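Local structure of pyroglutatmate porin OpdO (Pseudomonas aeruginosa, 3SZV) at residues Ser23-Leu29 with Ser395-Trp401; Ala51-Leu55 with Arg140-Glu144. The protein probably forms an outer-membrane channel of the OprD porin family, whose members let small carboxylate-bearing molecules cross the bacterial outer membrane. All coordinates share one frame; numbering follows the deposited sequence. Where two conformers were deposited one is given.

Interaction 1 (Ser23-Leu29 with Ser395-Trp401); sequences SHASLEL and SYSLALW. With C8E ((hydroxyethyloxy)tri(ethyloxy)octane), chain E.
Trp401, the last residue of the chain, lays the six-membered part of its indole over the methyl of Ala25, a CH-pi contact with CB 3.5 Å from that ring's centroid and 8° off its normal. Its CG lies between the backbone N and the carbonyl carbon (chi1 71°), which carries the indole across the start of the partner segment, over Ala25 and up to Ser23. There NE1, with the acceptor close to the ring plane, gives a nearly straight hydrogen bond to Ser23 OG at 2.9 Å; Ser23 OG is also bonded to Val20 O. A detergent molecule meets the indole obliquely, its C17 3.6 Å from Trp401 CE3. Leu400 and Trp401 both face Ala25, forming a classic beta bulge: Ala25 O takes Leu400 N at 2.8 Å and, weakly, Trp401 N, while Ala25 N bonds to Trp401 O. Beyond the bulge the pairing is regular and antiparallel, with hydrogen-bonded pairs Leu27-Leu398 and Leu29-Tyr396. Leu27, Leu29, Tyr396 and Leu398 share one face of the sheet; Ser26, Glu28, Ser397 and Ala399 share the other. On the latter, the extended side chain of Glu28 passes Ser397 OG, 3.5 Å from its CG. Salt bridges to Arg30 and Arg57 hold the two carboxylate oxygens separately, which would favour the charged form. The pair closes the barrel, joining the first strand, 24-38, to the last, 387-399; helix 10-21 precedes it, and strand 49-59 flanks 24-38 along its other edge.

Interaction 2 (Ala51-Leu55 with Arg140-Glu144); sequences AQGFL and RLLPE. With C8E ((hydroxyethyloxy)tri(ethyloxy)octane), chain C.
Leu141 reaches across to the backbone of strand 51-55, where its isobutyl group packs against Gly53. With CG anti to the backbone N (chi1 -174°), its two methyls divide the strand between them: CD1 rests 3.6 Å from Gly53 N, near Ala51 O as well, while CD2 touches Ala51 CB at 3.8 Å and Gln52 O at a similar distance. Gly53, which has no side chain, leaves its backbone accessible to the leucine, whose CG lies 4.1 Å from Gly53 CA. Leu142 follows with a single methyl, CD2, which meets Leu55 CG at 3.9 Å and lies close to Phe54 O; the two leucine side chains cross obliquely. Pro143 then meets Leu55 tip to tip, its ring atom CD 3.5 Å from Leu55 CD2. The Leu55 side chain is thus touched by two successive loop residues through different atoms. No hydrogen bond joins the segments, so the contact between them is apolar packing. Polar links lie around it: Arg30 NH1 makes weak hydrogen bonds to Arg140 O and Leu141 O, and Pro143 O accepts a hydrogen bond from Lys170 NZ. Gln52 and Phe54 point away from the loop. A detergent atom, C19, stands over the centre of the Phe54 ring, 3.6 Å above its plane, with Gln52 NE2 toward the rim of the opposite face; Gln52 OE1 is hydrogen-bonded to Asn31 ND2. The strand therefore turns small and aliphatic residues inward and Phe54 toward the detergent side. Such an arrangement is typical of a porin barrel in which a loop, here between strands 120-124 and 145-147, folds inward against the wall and probably narrows the channel.

How the interactions relate
The centres of interactions 1 and 2 lie 14 Å apart and are joined through the neighbouring strands 24-38 and 49-59. A probable backbone hydrogen bond, Glu28 N to Leu55 O at 2.8 Å, joins them directly. On the outer side, Leu29 CD1 packs 3.8 Å from Phe54 CD1, so that apolar side chains of both contacts form one surface, and separate detergent molecules lie against Trp401 and Phe54. On the inner side, Arg30 connects them: it forms a salt bridge with Glu28 of interaction 1 and weak hydrogen bonds to the 140-144 loop of interaction 2. Strand 24-38 stands between 387-399 and 49-59, so the loop contact is one strand away from the barrel closure.

Interaction 1 (Ser23-Leu29 with Ser395-Trp401)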
ATOM      1  N   SER A  23       1.029   1.067  26.739  1.00 19.59           N
ATOM      2  CA  SER A  23       0.629   0.272  25.583  1.00 18.83           C
ATOM      3  C   SER A  23      -0.819   0.527  25.169  1.00 17.36           C
ATOM      4  O   SER A  23      -1.621   1.060  25.939  1.00 19.18           O
ATOM      5  CB  SER A  23       0.830  -1.218  25.861  1.00 17.47           C
ATOM      6  OG  SER A  23      -0.130  -1.707  26.773  1.00 19.22           O
ATOM      7  N   HIS A  24      -1.143   0.133  23.941  1.00 20.51           N
ATOM      8  CA  HIS A  24      -2.515   0.153  23.457  1.00 17.85           C
ATOM      9  C   HIS A  24      -2.734  -1.080  22.593  1.00 18.81           C
ATOM     10  O   HIS A  24      -1.784  -1.677  22.093  1.00 20.36           O
ATOM     11  CB  HIS A  24      -2.797   1.416  22.646  1.00 22.96           C
ATOM     12  CG  HIS A  24      -2.671   2.671  23.448  1.00 23.68           C
ATOM     13  ND1 HIS A  24      -3.566   3.008  24.442  1.00 25.22           N
ATOM     14  CD2 HIS A  24      -1.743   3.655  23.425  1.00 28.85           C
ATOM     15  CE1 HIS A  24      -3.198   4.151  24.990  1.00 29.40           C
ATOM     16  NE2 HIS A  24      -2.096   4.567  24.392  1.00 32.21           N
ATOM     17  N   ALA A  25      -3.990  -1.461  22.428  1.00 18.86           N
ATOM     18  CA  ALA A  25      -4.323  -2.670  21.699  1.00 18.55           C
ATOM     19  C   ALA A  25      -5.687  -2.521  21.043  1.00 17.08           C
ATOM     20  O   ALA A  25      -6.570  -1.822  21.549  1.00 18.15           O
ATOM     21  CB  ALA A  25      -4.298  -3.895  22.627  1.00 19.49           C
ATOM     22  N   SER A  26      -5.851  -3.173  19.903  1.00 19.64           N
ATOM     23  CA  SER A  26      -7.120  -3.130  19.204  1.00 20.67           C
ATOM     24  C   SER A  26      -7.437  -4.479  18.581  1.00 19.11           C
ATOM     25  O   SER A  26      -6.548  -5.299  18.329  1.00 19.08           O
ATOM     26  CB  SER A  26      -7.093  -2.056  18.113  1.00 21.66           C
ATOM     27  OG  SER A  26      -6.152  -2.389  17.104  1.00 23.45           O
ATOM     28  N   LEU A  27      -8.715  -4.709  18.326  1.00 19.97           N
ATOM     29  CA  LEU A  27      -9.139  -5.910  17.623  1.00 17.77           C
ATOM     30  C   LEU A  27      -9.981  -5.506  16.433  1.00 19.20           C
ATOM     31  O   LEU A  27     -10.936  -4.737  16.572  1.00 22.73           O
ATOM     32  CB  LEU A  27      -9.955  -6.811  18.545  1.00 21.78           C
ATOM     33  CG  LEU A  27     -10.580  -8.034  17.874  1.00 22.01           C
ATOM     34  CD1 LEU A  27      -9.503  -8.952  17.336  1.00 24.55           C
ATOM     35  CD2 LEU A  27     -11.477  -8.771  18.863  1.00 31.69           C
ATOM     36  N   GLU A  28      -9.617  -6.011  15.263  1.00 16.69           N
ATOM     37  CA  GLU A  28     -10.409  -5.758  14.066  1.00 19.90           C
ATOM     38  C   GLU A  28     -11.037  -7.049  13.553  1.00 18.67           C
ATOM     39  O   GLU A  28     -10.385  -8.095  13.498  1.00 20.05           O
ATOM     40  CB  GLU A  28      -9.574  -5.101  12.957  1.00 19.24           C
ATOM     41  CG  GLU A  28     -10.395  -4.850  11.696  1.00 21.60           C
ATOM     42  CD  GLU A  28      -9.572  -4.300  10.552  1.00 30.79           C
ATOM     43  OE1 GLU A  28      -8.353  -4.088  10.732  1.00 33.85           O
ATOM     44  OE2 GLU A  28     -10.149  -4.082   9.468  1.00 30.72           O
ATOM     45  N   LEU A  29     -12.317  -6.972  13.193  1.00 20.65           N
ATOM     46  CA  LEU A  29     -13.010  -8.088  12.565  1.00 20.33           C
ATOM     47  C   LEU A  29     -13.246  -7.721  11.114  1.00 19.65           C
ATOM     48  O   LEU A  29     -13.662  -6.604  10.818  1.00 21.57           O
ATOM     49  CB  LEU A  29     -14.359  -8.331  13.238  1.00 20.58           C
ATOM     50  CG  LEU A  29     -14.413  -9.197  14.504  1.00 36.61           C
ATOM     51  CD1 LEU A  29     -13.255  -8.920  15.450  1.00 39.66           C
ATOM     52  CD2 LEU A  29     -15.753  -9.012  15.213  1.00 30.54           C
ATOM     53  N   SER A 395     -16.332  -4.560   8.133  1.00 22.33           N
ATOM     54  CA  SER A 395     -15.227  -4.352   9.056  0.54 21.85           C
ATOM     55  C   SER A 395     -15.707  -3.742  10.366  1.00 22.02           C
ATOM     56  O   SER A 395     -16.625  -2.927  10.386  1.00 25.35           O
ATOM     57  CB  SER A 395     -14.165  -3.446   8.420  0.54 26.65           C
ATOM     58  OG  SER A 395     -13.074  -3.234   9.303  0.54 37.78           O
ATOM     59  N   TYR A 396     -15.084  -4.148  11.457  1.00 19.54           N
ATOM     60  CA  TYR A 396     -15.400  -3.577  12.756  1.00 21.37           C
ATOM     61  C   TYR A 396     -14.145  -3.570  13.595  1.00 24.42           C
ATOM     62  O   TYR A 396     -13.502  -4.610  13.761  1.00 25.53           O
ATOM     63  CB  TYR A 396     -16.498  -4.365  13.474  1.00 22.91           C
ATOM     64  CG  TYR A 396     -16.856  -3.787  14.825  1.00 23.62           C
ATOM     65  CD1 TYR A 396     -17.699  -2.690  14.929  1.00 26.00           C
ATOM     66  CD2 TYR A 396     -16.335  -4.329  15.991  1.00 25.20           C
ATOM     67  CE1 TYR A 396     -18.027  -2.154  16.157  1.00 32.37           C
ATOM     68  CE2 TYR A 396     -16.658  -3.798  17.231  1.00 26.57           C
ATOM     69  CZ  TYR A 396     -17.505  -2.709  17.301  1.00 28.54           C
ATOM     70  OH  TYR A 396     -17.838  -2.165  18.524  1.00 33.83           O
ATOM     71  N   SER A 397     -13.800  -2.405  14.134  1.00 21.79           N
ATOM     72  CA  SER A 397     -12.622  -2.290  14.978  1.00 22.67           C
ATOM     73  C   SER A 397     -13.025  -1.846  16.362  1.00 25.34           C
ATOM     74  O   SER A 397     -13.862  -0.957  16.521  1.00 28.35           O
ATOM     75  CB  SER A 397     -11.623  -1.293  14.393  1.00 30.21           C
ATOM     76  OG  SER A 397     -11.034  -1.808  13.214  1.00 35.53           O
ATOM     77  N   LEU A 398     -12.409  -2.477  17.351  1.00 22.39           N
ATOM     78  CA  LEU A 398     -12.670  -2.189  18.742  1.00 23.17           C
ATOM     79  C   LEU A 398     -11.354  -1.832  19.413  1.00 28.21           C
ATOM     80  O   LEU A 398     -10.395  -2.602  19.346  1.00 24.15           O
ATOM     81  CB  LEU A 398     -13.255  -3.425  19.423  1.00 30.83           C
ATOM     82  CG  LEU A 398     -13.537  -3.319  20.917  1.00 35.24           C
ATOM     83  CD1 LEU A 398     -14.569  -2.235  21.185  1.00 35.03           C
ATOM     84  CD2 LEU A 398     -14.005  -4.663  21.449  1.00 38.95           C
ATOM     85  N   ALA A 399     -11.301  -0.668  20.054  1.00 25.94           N
ATOM     86  CA  ALA A 399     -10.153  -0.325  20.879  1.00 24.20           C
ATOM     87  C   ALA A 399     -10.248  -1.116  22.178  1.00 27.23           C
ATOM     88  O   ALA A 399     -11.257  -1.043  22.879  1.00 31.05           O
ATOM     89  CB  ALA A 399     -10.134   1.172  21.169  1.00 31.25           C
ATOM     90  N   LEU A 400      -9.211  -1.881  22.503  1.00 22.65           N
ATOM     91  CA  LEU A 400      -9.241  -2.698  23.709  1.00 22.57           C
ATOM     92  C   LEU A 400      -8.714  -1.912  24.901  1.00 23.39           C
ATOM     93  O   LEU A 400      -9.273  -1.973  25.998  1.00 25.04           O
ATOM     94  CB  LEU A 400      -8.435  -3.983  23.508  1.00 21.89           C
ATOM     95  CG  LEU A 400      -8.937  -4.866  22.366  1.00 22.98           C
ATOM     96  CD1 LEU A 400      -8.041  -6.079  22.193  1.00 25.74           C
ATOM     97  CD2 LEU A 400     -10.387  -5.278  22.626  1.00 27.47           C
ATOM     98  N   TRP A 401      -7.630  -1.179  24.683  1.00 25.51           N
ATOM     99  CA  TRP A 401      -7.122  -0.229  25.666  1.00 24.66           C
ATOM    100  C   TRP A 401      -6.094   0.672  24.991  1.00 27.21           C
ATOM    101  O   TRP A 401      -5.785   0.478  23.815  1.00 24.46           O
ATOM    102  CB  TRP A 401      -6.510  -0.933  26.884  1.00 25.51           C
ATOM    103  CG  TRP A 401      -5.194  -1.632  26.636  1.00 26.17           C
ATOM    104  CD1 TRP A 401      -3.945  -1.071  26.677  1.00 25.25           C
ATOM    105  CD2 TRP A 401      -4.998  -3.029  26.356  1.00 23.31           C
ATOM    106  NE1 TRP A 401      -2.988  -2.030  26.430  1.00 25.48           N
ATOM    107  CE2 TRP A 401      -3.604  -3.234  26.227  1.00 22.60           C
ATOM    108  CE3 TRP A 401      -5.860  -4.118  26.197  1.00 23.99           C
ATOM    109  CZ2 TRP A 401      -3.060  -4.493  25.946  1.00 23.49           C
ATOM    110  CZ3 TRP A 401      -5.315  -5.367  25.927  1.00 23.77           C
ATOM    111  CH2 TRP A 401      -3.926  -5.541  25.800  1.00 21.94           C
TER
HETATM  112  C7  C8E E 388      -3.354  -9.405  26.314  1.00 55.13           C
HETATM  113  C8  C8E E 388      -4.055  -9.838  25.030  1.00 32.21           C
HETATM  114  O9  C8E E 388      -5.453  -9.713  25.165  1.00 67.73           O
HETATM  115  C10 C8E E 388      -6.104  -9.460  23.932  1.00 60.43           C
HETATM  116  C11 C8E E 388      -7.548  -9.912  24.097  1.00 65.17           C
HETATM  117  O12 C8E E 388      -8.074  -9.396  25.306  1.00 62.71           O
HETATM  118  C13 C8E E 388      -9.216  -8.610  25.050  1.00 65.34           C
HETATM  119  C14 C8E E 388      -9.754  -7.946  26.320  1.00 44.16           C
HETATM  120  O15 C8E E 388      -8.721  -7.290  27.010  1.00 51.27           O
HETATM  121  C16 C8E E 388      -9.177  -6.616  28.166  1.00 50.71           C
HETATM  122  C17 C8E E 388      -8.790  -5.140  28.071  1.00 48.15           C
HETATM  123  O18 C8E E 388      -9.389  -4.406  29.119  1.00 48.02           O
HETATM  124  C19 C8E E 388      -8.462  -3.933  30.070  1.00 56.18           C
HETATM  125  C20 C8E E 388      -8.428  -2.407  30.023  1.00 52.55           C
HETATM  126  O21 C8E E 388      -7.141  -1.936  30.362  1.00 59.30           O

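Interaction 2 (Ala51-Leu55 with Arg140-Glu144)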
ATOM      1  N   ALA A  51     -14.738 -15.233   3.481  1.00 20.15           N
ATOM      2  CA  ALA A  51     -13.857 -15.528   4.601  1.00 19.60           C
ATOM      3  C   ALA A  51     -14.027 -14.553   5.757  1.00 18.53           C
ATOM      4  O   ALA A  51     -14.472 -13.421   5.577  1.00 19.41           O
ATOM      5  CB  ALA A  51     -12.399 -15.567   4.138  1.00 20.84           C
ATOM      6  N   GLN A  52     -13.670 -15.014   6.948  1.00 18.49           N
ATOM      7  CA  GLN A  52     -13.718 -14.199   8.156  1.00 17.61           C
ATOM      8  C   GLN A  52     -12.318 -14.050   8.738  1.00 17.64           C
ATOM      9  O   GLN A  52     -11.570 -15.031   8.853  1.00 18.24           O
ATOM     10  CB  GLN A  52     -14.631 -14.845   9.202  1.00 22.07           C
ATOM     11  CG  GLN A  52     -14.646 -14.111  10.536  1.00 21.14           C
ATOM     12  CD  GLN A  52     -15.276 -12.731  10.435  1.00 23.38           C
ATOM     13  OE1 GLN A  52     -16.298 -12.548   9.768  1.00 24.47           O
ATOM     14  NE2 GLN A  52     -14.669 -11.754  11.095  1.00 22.87           N
ATOM     15  N   GLY A  53     -11.972 -12.828   9.126  1.00 16.01           N
ATOM     16  CA  GLY A  53     -10.658 -12.560   9.670  1.00 17.49           C
ATOM     17  C   GLY A  53     -10.691 -11.822  10.993  1.00 18.06           C
ATOM     18  O   GLY A  53     -11.647 -11.109  11.303  1.00 17.82           O
ATOM     19  N   PHE A  54      -9.630 -12.002  11.769  1.00 16.62           N
ATOM     20  CA  PHE A  54      -9.451 -11.311  13.039  1.00 17.68           C
ATOM     21  C   PHE A  54      -8.044 -10.762  13.048  1.00 19.71           C
ATOM     22  O   PHE A  54      -7.100 -11.455  12.670  1.00 18.21           O
ATOM     23  CB  PHE A  54      -9.616 -12.274  14.220  1.00 17.56           C
ATOM     24  CG  PHE A  54     -10.959 -12.948  14.272  1.00 22.59           C
ATOM     25  CD1 PHE A  54     -11.971 -12.445  15.072  1.00 25.62           C
ATOM     26  CD2 PHE A  54     -11.209 -14.073  13.508  1.00 20.08           C
ATOM     27  CE1 PHE A  54     -13.211 -13.061  15.117  1.00 29.40           C
ATOM     28  CE2 PHE A  54     -12.450 -14.698  13.547  1.00 25.12           C
ATOM     29  CZ  PHE A  54     -13.449 -14.189  14.352  1.00 25.90           C
ATOM     30  N   LEU A  55      -7.907  -9.514  13.476  1.00 17.79           N
ATOM     31  CA  LEU A  55      -6.609  -8.864  13.537  1.00 17.70           C
ATOM     32  C   LEU A  55      -6.436  -8.241  14.912  1.00 18.05           C
ATOM     33  O   LEU A  55      -7.146  -7.298  15.265  1.00 20.59           O
ATOM     34  CB  LEU A  55      -6.501  -7.789  12.462  1.00 19.19           C
ATOM     35  CG  LEU A  55      -6.719  -8.260  11.018  1.00 22.11           C
ATOM     36  CD1 LEU A  55      -8.198  -8.292  10.618  1.00 22.63           C
ATOM     37  CD2 LEU A  55      -5.947  -7.338  10.092  1.00 25.75           C
ATOM     38  N   ARG A 140      -7.084  -7.223   0.960  1.00 20.44           N
ATOM     39  CA  ARG A 140      -7.812  -8.482   1.068  1.00 22.27           C
ATOM     40  C   ARG A 140      -8.258  -8.724   2.509  1.00 22.55           C
ATOM     41  O   ARG A 140      -8.614  -7.786   3.225  1.00 24.90           O
ATOM     42  CB  ARG A 140      -6.954  -9.641   0.557  1.00 23.62           C
ATOM     43  CG  ARG A 140      -6.707  -9.603  -0.949  1.00 36.70           C
ATOM     44  CD  ARG A 140      -6.110 -10.917  -1.429  1.00 45.63           C
ATOM     45  N   LEU A 141      -8.243  -9.977   2.942  1.00 19.77           N
ATOM     46  CA  LEU A 141      -8.714 -10.299   4.281  1.00 17.42           C
ATOM     47  C   LEU A 141      -7.706  -9.915   5.368  1.00 17.83           C
ATOM     48  O   LEU A 141      -8.077  -9.332   6.395  1.00 19.28           O
ATOM     49  CB  LEU A 141      -9.025 -11.790   4.388  1.00 19.17           C
ATOM     50  CG  LEU A 141      -9.665 -12.201   5.721  1.00 19.17           C
ATOM     51  CD1 LEU A 141     -11.113 -11.731   5.810  1.00 21.33           C
ATOM     52  CD2 LEU A 141      -9.570 -13.703   5.942  1.00 20.04           C
ATOM     53  N   LEU A 142      -6.454 -10.298   5.154  1.00 16.84           N
ATOM     54  CA  LEU A 142      -5.391 -10.091   6.131  1.00 16.93           C
ATOM     55  C   LEU A 142      -4.206  -9.435   5.442  1.00 16.87           C
ATOM     56  O   LEU A 142      -3.972  -9.653   4.254  1.00 18.35           O
ATOM     57  CB  LEU A 142      -4.979 -11.425   6.767  1.00 16.96           C
ATOM     58  CG  LEU A 142      -6.096 -12.172   7.497  1.00 18.93           C
ATOM     59  CD1 LEU A 142      -5.670 -13.589   7.854  1.00 21.33           C
ATOM     60  CD2 LEU A 142      -6.540 -11.417   8.755  1.00 19.56           C
ATOM     61  N   PRO A 143      -3.457  -8.604   6.169  1.00 14.96           N
ATOM     62  CA  PRO A 143      -2.405  -7.819   5.513  1.00 15.38           C
ATOM     63  C   PRO A 143      -1.194  -8.634   5.051  1.00 16.82           C
ATOM     64  O   PRO A 143      -0.844  -9.665   5.655  1.00 16.56           O
ATOM     65  CB  PRO A 143      -1.968  -6.831   6.609  1.00 16.31           C
ATOM     66  CG  PRO A 143      -2.388  -7.504   7.910  1.00 16.80           C
ATOM     67  CD  PRO A 143      -3.647  -8.237   7.582  1.00 17.07           C
ATOM     68  N   GLU A 144      -0.552  -8.165   3.988  1.00 15.29           N
ATOM     69  CA  GLU A 144       0.804  -8.589   3.673  1.00 14.96           C
ATOM     70  C   GLU A 144       1.758  -8.101   4.782  1.00 15.42           C
ATOM     71  O   GLU A 144       1.584  -7.006   5.324  1.00 15.80           O
ATOM     72  CB  GLU A 144       1.221  -8.000   2.320  1.00 15.61           C
ATOM     73  CG  GLU A 144       2.623  -8.393   1.857  1.00 15.58           C
ATOM     74  CD  GLU A 144       3.026  -7.731   0.553  1.00 16.23           C
ATOM     75  OE1 GLU A 144       2.474  -6.671   0.226  1.00 14.90           O
ATOM     76  OE2 GLU A 144       3.894  -8.284  -0.159  1.00 15.62           O
TER
HETATM   77  C1  C8E C 386       3.132 -23.053  14.724  1.00 38.52           C
HETATM   78  C2  C8E C 386       2.253 -21.972  15.343  1.00 30.34           C
HETATM   79  C3  C8E C 386       3.098 -20.952  16.091  1.00 28.52           C
HETATM   80  C4  C8E C 386       2.241 -20.139  17.057  1.00 24.43           C
HETATM   81  C5  C8E C 386       1.147 -19.395  16.309  1.00 20.86           C
HETATM   82  C6  C8E C 386       0.245 -18.570  17.226  1.00 22.24           C
HETATM   83  C7  C8E C 386      -0.838 -17.858  16.419  1.00 22.77           C
HETATM   84  C8  C8E C 386      -1.582 -16.788  17.221  1.00 24.07           C
HETATM   85  O9  C8E C 386      -2.658 -16.255  16.458  1.00 26.35           O
HETATM   86  C10 C8E C 386      -3.417 -15.300  17.181  1.00 23.66           C
HETATM   87  C11 C8E C 386      -4.583 -14.769  16.342  1.00 25.15           C
HETATM   88  O12 C8E C 386      -5.319 -13.800  17.066  1.00 29.70           O
HETATM   89  C13 C8E C 386      -6.199 -13.038  16.259  1.00 27.82           C
HETATM   90  C16 C8E C 386      -9.893 -13.406  17.893  1.00 51.69           C
HETATM   91  C17 C8E C 386     -10.007 -14.807  18.479  1.00 51.24           C
HETATM   92  O18 C8E C 386     -11.309 -15.314  18.288  1.00 52.25           O
HETATM   93  C19 C8E C 386     -11.482 -15.866  17.003  1.00 53.43           C
HETATM   94  C20 C8E C 386     -11.169 -17.357  17.058  1.00 54.81           C
HETATM   95  O21 C8E C 386     -12.295 -18.101  16.652  1.00 55.55           O